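Local coordinates for FERM, RhoGEF and pleckstrin domain protein 2 (Danio rerio, PDB 6D21), which probably acts as a guanine nucleotide exchange factor that activates RAC1, its FERM domain, the part present here, probably serving in membrane targeting, at residues A[18-21]-A[27-30]; A[7-10]-A[14-17]; A[46-51]-A[56-61]. One frame throughout, in Å; residues are numbered along the deposited sequence.

Contact 1 (A[18-21]-A[27-30]); sequences YELE and QLLL
Leu20 and Leu29 are the residues at which strand 18-21 and the helical turn 27-30 come closest, their CA atoms 7.4 Å apart, a distance at which side chains fill the space between the backbones. The interface is small, 218 Å² summed over both sides, and it is apolar. Leu20 and Leu29 contribute almost equally, Leu28 less. With CG anti to its carbonyl carbon (chi1 -79°), Leu20 reaches across to the helix and divides its two methyls between different targets. CD2 is pressed against the helix backbone: it lies 3.6 Å from Leu29 N, and the CA and CB of the same residue are scarcely farther. On the Leu28 side the same methyl meets the branch point, CD2 of Leu20 standing 3.9 Å from CG of Leu28. The other methyl, CD1 of Leu20, meets CD1 of Leu29 at 3.8 Å, the two side chains crossing at about a right angle. Leu29 can supply that methyl because its CG is anti to its own backbone N (chi1 178°), which carries the branch from the helix toward the strand. Tyr18 receives the same CD1 group: its CB is 4.0 Å from Leu29 CD1, which then lies obliquely to the start of the phenol ring. One leucine methyl is thus shared by two residues of the strand. Beyond these segments, the Tyr18 side chain runs on along helix 26-36 to Asp32, Val33 and Arg36, while Leu29 also packs on Ile6 of strand 3-9 and Leu47 of strand 45-50, so the helix is seated across the sheet as in the ubiquitin-like beta-grasp fold.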
loop_
_atom_site.group_PDB
_atom_site.type_symbol
_atom_site.label_atom_id
_atom_site.label_comp_id
_atom_site.label_asym_id
_atom_site.label_seq_id
_atom_site.Cartn_x
_atom_site.Cartn_y
_atom_site.Cartn_z
ATOM N N TYR A 18 -7.792 20.744 4.961
ATOM C CA TYR A 18 -7.950 21.261 3.615
ATOM C C TYR A 18 -9.310 21.877 3.438
ATOM O O TYR A 18 -10.322 21.231 3.697
ATOM C CB TYR A 18 -7.750 20.142 2.593
ATOM C CG TYR A 18 -6.356 19.604 2.618
ATOM C CD1 TYR A 18 -5.983 18.648 3.547
ATOM C CD2 TYR A 18 -5.398 20.073 1.724
ATOM C CE1 TYR A 18 -4.703 18.168 3.584
ATOM C CE2 TYR A 18 -4.123 19.608 1.752
ATOM C CZ TYR A 18 -3.776 18.648 2.679
ATOM O OH TYR A 18 -2.498 18.165 2.707
ATOM N N GLU A 19 -9.335 23.127 2.987
ATOM C CA GLU A 19 -10.594 23.791 2.717
ATOM C C GLU A 19 -10.933 23.704 1.236
ATOM O O GLU A 19 -10.144 24.097 0.379
ATOM C CB GLU A 19 -10.541 25.240 3.197
ATOM C CG GLU A 19 -9.913 25.365 4.578
ATOM C CD GLU A 19 -10.623 26.361 5.455
ATOM O OE1 GLU A 19 -10.094 27.477 5.663
ATOM O OE2 GLU A 19 -11.714 26.013 5.944
ATOM N N LEU A 20 -12.111 23.156 0.957
ATOM C CA LEU A 20 -12.565 22.884 -0.399
ATOM C C LEU A 20 -14.020 23.254 -0.531
ATOM O O LEU A 20 -14.756 23.227 0.450
ATOM C CB LEU A 20 -12.390 21.409 -0.760
ATOM C CG LEU A 20 -11.020 20.876 -1.152
ATOM C CD1 LEU A 20 -10.232 20.501 0.079
ATOM C CD2 LEU A 20 -11.170 19.678 -2.080
ATOM N N GLU A 21 -14.452 23.590 -1.739
ATOM C CA GLU A 21 -15.868 23.861 -1.946
ATOM C C GLU A 21 -16.641 22.546 -1.917
ATOM O O GLU A 21 -16.071 21.482 -2.144
ATOM C CB GLU A 21 -16.103 24.599 -3.263
ATOM C CG GLU A 21 -15.580 23.864 -4.487
ATOM C CD GLU A 21 -16.225 24.349 -5.774
ATOM O OE1 GLU A 21 -17.212 25.116 -5.698
ATOM O OE2 GLU A 21 -15.745 23.961 -6.860
ATOM N N GLN A 27 -10.565 14.516 -7.184
ATOM C CA GLN A 27 -9.323 14.945 -7.827
ATOM C C GLN A 27 -8.805 16.267 -7.248
ATOM O O GLN A 27 -7.602 16.461 -7.114
ATOM C CB GLN A 27 -9.523 15.094 -9.336
ATOM C CG GLN A 27 -8.216 15.387 -10.091
ATOM C CD GLN A 27 -7.161 14.310 -9.857
ATOM O OE1 GLN A 27 -7.369 13.143 -10.186
ATOM N NE2 GLN A 27 -6.031 14.697 -9.275
ATOM N N LEU A 28 -9.730 17.164 -6.915
ATOM C CA LEU A 28 -9.392 18.457 -6.325
ATOM C C LEU A 28 -8.683 18.275 -4.979
ATOM O O LEU A 28 -7.661 18.914 -4.720
ATOM C CB LEU A 28 -10.655 19.321 -6.163
ATOM C CG LEU A 28 -10.514 20.785 -5.743
ATOM C CD1 LEU A 28 -9.551 21.549 -6.647
ATOM C CD2 LEU A 28 -11.876 21.435 -5.728
ATOM N N LEU A 29 -9.212 17.395 -4.131
ATOM C CA LEU A 29 -8.583 17.123 -2.845
ATOM C C LEU A 29 -7.189 16.495 -3.026
ATOM O O LEU A 29 -6.240 16.870 -2.339
ATOM C CB LEU A 29 -9.469 16.211 -2.001
ATOM C CG LEU A 29 -8.906 15.798 -0.640
ATOM C CD1 LEU A 29 -8.671 17.037 0.239
ATOM C CD2 LEU A 29 -9.845 14.809 0.041
ATOM N N LEU A 30 -7.082 15.523 -3.934
ATOM C CA LEU A 30 -5.794 14.901 -4.259
ATOM C C LEU A 30 -4.776 15.932 -4.700
ATOM O O LEU A 30 -3.625 15.923 -4.239
ATOM C CB LEU A 30 -5.950 13.848 -5.362
ATOM C CG LEU A 30 -6.418 12.426 -5.032
ATOM C CD1 LEU A 30 -7.034 11.786 -6.266
ATOM C CD2 LEU A 30 -5.269 11.571 -4.532
#

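Contact 2 (A[7-10]-A[14-17]); sequences RVQG and AQEF
The first beta hairpin of the ubiquitin-like lobe of the FERM domain, strands 3-9 and 15-21, is joined here through Arg7, Val8 and Gln9 facing Phe17, Glu16 and Gln15. The short strand axes run at 153°, consistent with the antiparallel bonding. Val8 and Glu16 form the hydrogen-bonded pair, with Val8 N to Glu16 O at 2.8 Å and Glu16 N to Val8 O at 3.0 Å. Nearer the turn, Gly10 N donates to Ala14 O, also at 2.8 Å. The face bearing Arg7, Gln9, Gln15 and Phe17 adds side-chain contacts. A chi1 of 180° swings the Arg7 chain away from its own N and lays it beside Phe17: Arg7 CB is 3.6 Å from Phe17 CE2, and Arg7 CG makes a CH-pi contact 4.1 Å from the centroid of that ring. The guanidinium does not stack flat on the phenyl, since the two planes are 54° apart; Phe17 CZ instead stands over one guanidinium face. Bends farther along the chain turn NH1 to Gln15, where it bonds OE1 at 3.1 Å, almost straight and in both the carbonyl and guanidinium planes. The amide's other end is held less firmly, Gln15 NE2 making a weak bond of 3.5 Å to Gln9 OE1. Replacing Arg7 by a serine would probably leave Gln15 OE1 without this donor, uncover part of the Phe17 ring face and allow the amide to turn. On the other face, Glu16 OE2 is paired with Arg36. The backbone bonds tie the strands; Arg7 adds methylenes on the Phe17 face and a guanidinium bonded to Gln15.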
loop_
_atom_site.group_PDB
_atom_site.type_symbol
_atom_site.label_atom_id
_atom_site.label_comp_id
_atom_site.label_asym_id
_atom_site.label_seq_id
_atom_site.Cartn_x
_atom_site.Cartn_y
_atom_site.Cartn_z
ATOM N N ARG A 7 -9.955 16.670 6.633
ATOM C CA ARG A 7 -8.780 16.318 7.399
ATOM C C ARG A 7 -8.058 15.162 6.712
ATOM O O ARG A 7 -8.642 14.095 6.478
ATOM C CB ARG A 7 -9.184 15.925 8.816
ATOM C CG ARG A 7 -8.049 15.522 9.733
ATOM C CD ARG A 7 -8.512 14.467 10.740
ATOM N NE ARG A 7 -9.736 14.820 11.458
ATOM C CZ ARG A 7 -9.777 15.226 12.722
ATOM N NH1 ARG A 7 -8.661 15.351 13.433
ATOM N NH2 ARG A 7 -10.944 15.502 13.278
ATOM N N VAL A 8 -6.793 15.369 6.380
ATOM C CA VAL A 8 -6.047 14.310 5.711
ATOM C C VAL A 8 -4.774 13.972 6.470
ATOM O O VAL A 8 -3.943 14.839 6.744
ATOM C CB VAL A 8 -5.681 14.688 4.276
ATOM C CG1 VAL A 8 -4.776 13.618 3.670
ATOM C CG2 VAL A 8 -6.946 14.880 3.444
ATOM N N GLN A 9 -4.630 12.703 6.806
ATOM C CA GLN A 9 -3.427 12.225 7.460
ATOM C C GLN A 9 -2.344 11.878 6.448
ATOM O O GLN A 9 -2.588 11.103 5.520
ATOM C CB GLN A 9 -3.750 10.999 8.308
ATOM C CG GLN A 9 -2.529 10.358 8.922
ATOM C CD GLN A 9 -2.898 9.311 9.946
ATOM O OE1 GLN A 9 -3.398 9.631 11.032
ATOM N NE2 GLN A 9 -2.681 8.046 9.597
ATOM N N GLY A 10 -1.149 12.440 6.627
ATOM C CA GLY A 10 -0.049 12.162 5.719
ATOM C C GLY A 10 0.569 10.798 6.001
ATOM O O GLY A 10 0.193 10.133 6.965
ATOM N N ALA A 14 1.218 12.865 10.256
ATOM C CA ALA A 14 0.787 14.236 10.510
ATOM C C ALA A 14 -0.509 14.606 9.766
ATOM O O ALA A 14 -0.601 14.476 8.543
ATOM C CB ALA A 14 1.899 15.201 10.126
ATOM N N GLN A 15 -1.499 15.098 10.503
ATOM C CA GLN A 15 -2.773 15.483 9.905
ATOM C C GLN A 15 -2.835 16.968 9.572
ATOM O O GLN A 15 -2.581 17.823 10.426
ATOM C CB GLN A 15 -3.933 15.133 10.843
ATOM C CG GLN A 15 -4.041 13.657 11.186
ATOM C CD GLN A 15 -5.277 13.363 12.008
ATOM O OE1 GLN A 15 -5.972 14.281 12.447
ATOM N NE2 GLN A 15 -5.561 12.083 12.222
ATOM N N GLU A 16 -3.199 17.262 8.330
ATOM C CA GLU A 16 -3.463 18.627 7.903
ATOM C C GLU A 16 -4.917 18.807 7.474
ATOM O O GLU A 16 -5.605 17.835 7.150
ATOM C CB GLU A 16 -2.536 19.019 6.759
ATOM C CG GLU A 16 -1.078 19.079 7.156
ATOM C CD GLU A 16 -0.388 20.302 6.607
ATOM O OE1 GLU A 16 0.823 20.471 6.863
ATOM O OE2 GLU A 16 -1.063 21.098 5.918
ATOM N N PHE A 17 -5.370 20.060 7.468
ATOM C CA PHE A 17 -6.741 20.382 7.093
ATOM C C PHE A 17 -6.813 21.130 5.771
ATOM O O PHE A 17 -6.000 22.007 5.488
ATOM C CB PHE A 17 -7.423 21.186 8.203
ATOM C CG PHE A 17 -7.798 20.348 9.377
ATOM C CD1 PHE A 17 -6.842 19.971 10.310
ATOM C CD2 PHE A 17 -9.093 19.883 9.521
ATOM C CE1 PHE A 17 -7.180 19.175 11.388
ATOM C CE2 PHE A 17 -9.434 19.091 10.589
ATOM C CZ PHE A 17 -8.476 18.733 11.528
#

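Contact 3 (A[46-51]-A[56-61]); sequences GLEFQN and WVWLDP
Phe49 and Val57 make the hydrogen-bonded pair of an antiparallel hairpin whose short strand axes run at 141°. Both bonds are short: Phe49 N to Val57 O and Val57 N to Phe49 O each measure 2.8 Å, and Leu59 N extends the ladder by donating to Leu47 O. Glu48 can be traced from root to tip. Its CB lies just 3.0 Å from Val57 O, and the first torsion is nearly eclipsed (chi1 19°), signs of a tightly fitted start. Beyond CG the chain is extended, and CD arrives near Trp56 CB. One carboxylate oxygen, OE1, is 3.8 Å from Trp56 CB and stands over the centre of the Trp58 ring, 4.0 Å from CE2, with carboxylate and indole planes only 18° apart. A water bridges this oxygen to the backbone, donating to both Glu48 OE1 and Trp56 O at 2.9 Å. The last atom, OE2, turns to strand 76-81, where Arg78 forms a salt bridge and Ser80 a hydrogen bond. Two CH-pi contacts add to this: Gln50 CG over the six-membered ring of Trp56, 3.6 Å from its centroid, and Val57 CB over one face of the Phe49 ring. A second water also bridges the backbones, accepting from Leu47 N and donating to Leu59 O. An acid above an indole would alone be electrostatically poor, but the salt-bridging Arg78, also in cation-pi contact with Trp56, probably favours the anionic form of Glu48; Lys82, in cation-pi contact with Trp58, may add to this, and the bonds with water and Ser80 are consistent with it.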
loop_
_atom_site.group_PDB
_atom_site.type_symbol
_atom_site.label_atom_id
_atom_site.label_comp_id
_atom_site.label_asym_id
_atom_site.label_seq_id
_atom_site.Cartn_x
_atom_site.Cartn_y
_atom_site.Cartn_z
ATOM N N GLY A 46 -2.596 7.774 -3.761
ATOM C CA GLY A 46 -3.993 8.151 -3.761
ATOM C C GLY A 46 -4.415 8.452 -2.327
ATOM O O GLY A 46 -3.583 8.477 -1.414
ATOM N N LEU A 47 -5.705 8.683 -2.142
ATOM C CA LEU A 47 -6.259 8.933 -0.825
ATOM C C LEU A 47 -7.277 7.842 -0.497
ATOM O O LEU A 47 -8.091 7.486 -1.344
ATOM C CB LEU A 47 -6.933 10.309 -0.768
ATOM C CG LEU A 47 -6.041 11.542 -0.855
ATOM C CD1 LEU A 47 -6.903 12.806 -0.893
ATOM C CD2 LEU A 47 -5.076 11.580 0.335
ATOM N N GLU A 48 -7.229 7.313 0.718
ATOM C CA GLU A 48 -8.328 6.488 1.194
ATOM C C GLU A 48 -9.003 7.142 2.394
ATOM O O GLU A 48 -8.416 7.991 3.053
ATOM C CB GLU A 48 -7.860 5.068 1.551
ATOM C CG GLU A 48 -6.401 4.887 1.779
ATOM C CD GLU A 48 -6.014 3.429 1.970
ATOM O OE1 GLU A 48 -6.788 2.536 1.536
ATOM O OE2 GLU A 48 -4.974 3.180 2.599
ATOM N N PHE A 49 -10.236 6.741 2.668
ATOM C CA PHE A 49 -10.967 7.244 3.815
ATOM C C PHE A 49 -11.589 6.080 4.571
ATOM O O PHE A 49 -11.693 4.976 4.038
ATOM C CB PHE A 49 -12.042 8.246 3.381
ATOM C CG PHE A 49 -13.120 7.642 2.526
ATOM C CD1 PHE A 49 -12.984 7.599 1.140
ATOM C CD2 PHE A 49 -14.273 7.115 3.108
ATOM C CE1 PHE A 49 -13.978 7.038 0.344
ATOM C CE2 PHE A 49 -15.272 6.557 2.326
ATOM C CZ PHE A 49 -15.122 6.517 0.939
ATOM N N GLN A 50 -11.986 6.330 5.814
ATOM C CA GLN A 50 -12.597 5.290 6.633
ATOM C C GLN A 50 -14.102 5.379 6.531
ATOM O O GLN A 50 -14.672 6.421 6.847
ATOM C CB GLN A 50 -12.163 5.415 8.097
ATOM C CG GLN A 50 -11.187 4.368 8.535
ATOM C CD GLN A 50 -10.883 4.411 10.020
ATOM O OE1 GLN A 50 -10.998 5.448 10.669
ATOM N NE2 GLN A 50 -10.468 3.275 10.559
ATOM N N ASN A 51 -14.750 4.303 6.086
ATOM C CA ASN A 51 -16.213 4.295 6.041
ATOM C C ASN A 51 -16.779 4.087 7.454
ATOM O O ASN A 51 -16.023 4.057 8.419
ATOM C CB ASN A 51 -16.754 3.236 5.062
ATOM C CG ASN A 51 -16.422 1.789 5.469
ATOM O OD1 ASN A 51 -15.968 1.510 6.585
ATOM N ND2 ASN A 51 -16.699 0.859 4.560
ATOM N N TRP A 56 -10.970 0.928 5.403
ATOM C CA TRP A 56 -10.396 1.913 4.481
ATOM C C TRP A 56 -10.803 1.668 3.029
ATOM O O TRP A 56 -10.665 0.563 2.517
ATOM C CB TRP A 56 -8.873 1.915 4.604
ATOM C CG TRP A 56 -8.411 2.445 5.925
ATOM C CD1 TRP A 56 -8.048 1.715 7.027
ATOM C CD2 TRP A 56 -8.271 3.820 6.288
ATOM N NE1 TRP A 56 -7.679 2.556 8.050
ATOM C CE2 TRP A 56 -7.813 3.852 7.626
ATOM C CE3 TRP A 56 -8.478 5.032 5.609
ATOM C CZ2 TRP A 56 -7.566 5.046 8.300
ATOM C CZ3 TRP A 56 -8.248 6.223 6.290
ATOM C CH2 TRP A 56 -7.795 6.218 7.625
ATOM N N VAL A 57 -11.329 2.708 2.391
ATOM C CA VAL A 57 -11.833 2.653 1.016
ATOM C C VAL A 57 -11.068 3.687 0.194
ATOM O O VAL A 57 -10.689 4.703 0.748
ATOM C CB VAL A 57 -13.350 2.939 0.967
ATOM C CG1 VAL A 57 -13.853 3.029 -0.455
ATOM C CG2 VAL A 57 -14.112 1.861 1.735
ATOM N N TRP A 58 -10.828 3.444 -1.101
ATOM C CA TRP A 58 -10.163 4.442 -1.933
ATOM C C TRP A 58 -11.101 5.564 -2.322
ATOM O O TRP A 58 -12.259 5.330 -2.665
ATOM C CB TRP A 58 -9.581 3.811 -3.210
ATOM C CG TRP A 58 -8.387 2.966 -2.943
ATOM C CD1 TRP A 58 -8.347 1.595 -2.898
ATOM C CD2 TRP A 58 -7.050 3.413 -2.662
ATOM N NE1 TRP A 58 -7.075 1.167 -2.614
ATOM C CE2 TRP A 58 -6.259 2.258 -2.453
ATOM C CE3 TRP A 58 -6.453 4.674 -2.538
ATOM C CZ2 TRP A 58 -4.897 2.327 -2.154
ATOM C CZ3 TRP A 58 -5.098 4.743 -2.236
ATOM C CH2 TRP A 58 -4.334 3.575 -2.048
ATOM N N LEU A 59 -10.597 6.790 -2.275
ATOM C CA LEU A 59 -11.326 7.924 -2.825
ATOM C C LEU A 59 -11.275 7.879 -4.357
ATOM O O LEU A 59 -10.202 7.813 -4.963
ATOM C CB LEU A 59 -10.742 9.239 -2.305
ATOM C CG LEU A 59 -11.444 10.549 -2.659
ATOM C CD1 LEU A 59 -12.819 10.659 -2.007
ATOM C CD2 LEU A 59 -10.574 11.724 -2.256
ATOM N N ASP A 60 -12.445 7.900 -4.968
ATOM C CA ASP A 60 -12.584 7.997 -6.412
ATOM C C ASP A 60 -12.419 9.452 -6.850
ATOM O O ASP A 60 -13.244 10.309 -6.508
ATOM C CB ASP A 60 -13.958 7.455 -6.830
ATOM C CG ASP A 60 -14.151 7.392 -8.341
ATOM O OD1 ASP A 60 -13.393 8.033 -9.109
ATOM O OD2 ASP A 60 -15.100 6.695 -8.758
ATOM N N PRO A 61 -11.379 9.732 -7.643
ATOM C CA PRO A 61 -11.087 11.122 -8.022
ATOM C C PRO A 61 -12.117 11.754 -8.962
ATOM O O PRO A 61 -12.144 12.977 -9.106
ATOM C CB PRO A 61 -9.709 11.027 -8.702
ATOM C CG PRO A 61 -9.487 9.585 -9.000
ATOM C CD PRO A 61 -10.351 8.775 -8.101
HETATM O O HOH W 1 -7.466 8.319 -4.559
HETATM O O HOH W 2 -8.537 0.382 0.568
#

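In the fold
All three contacts belong to one five-stranded sheet and the helix on it. Contact 1 is the buried one, helix on sheet and wholly apolar; contact 2 lies at the surface, and contact 3 is partly buried. Contacts 2 and 3 are hairpins, ending in the two outermost strands, 15-21 and 56-58, and both use backbone ladders; contact 2 adds arginine and amide chemistry, contact 3 indoles, an acid and waters. Contacts 1 and 2 share strand 15-21. The three meet at Leu47 of contact 3: its CD1 is 3.6 Å from Leu29 CG of contact 1, and its CD2 is 3.9 Å from Val8 CG1 of contact 2.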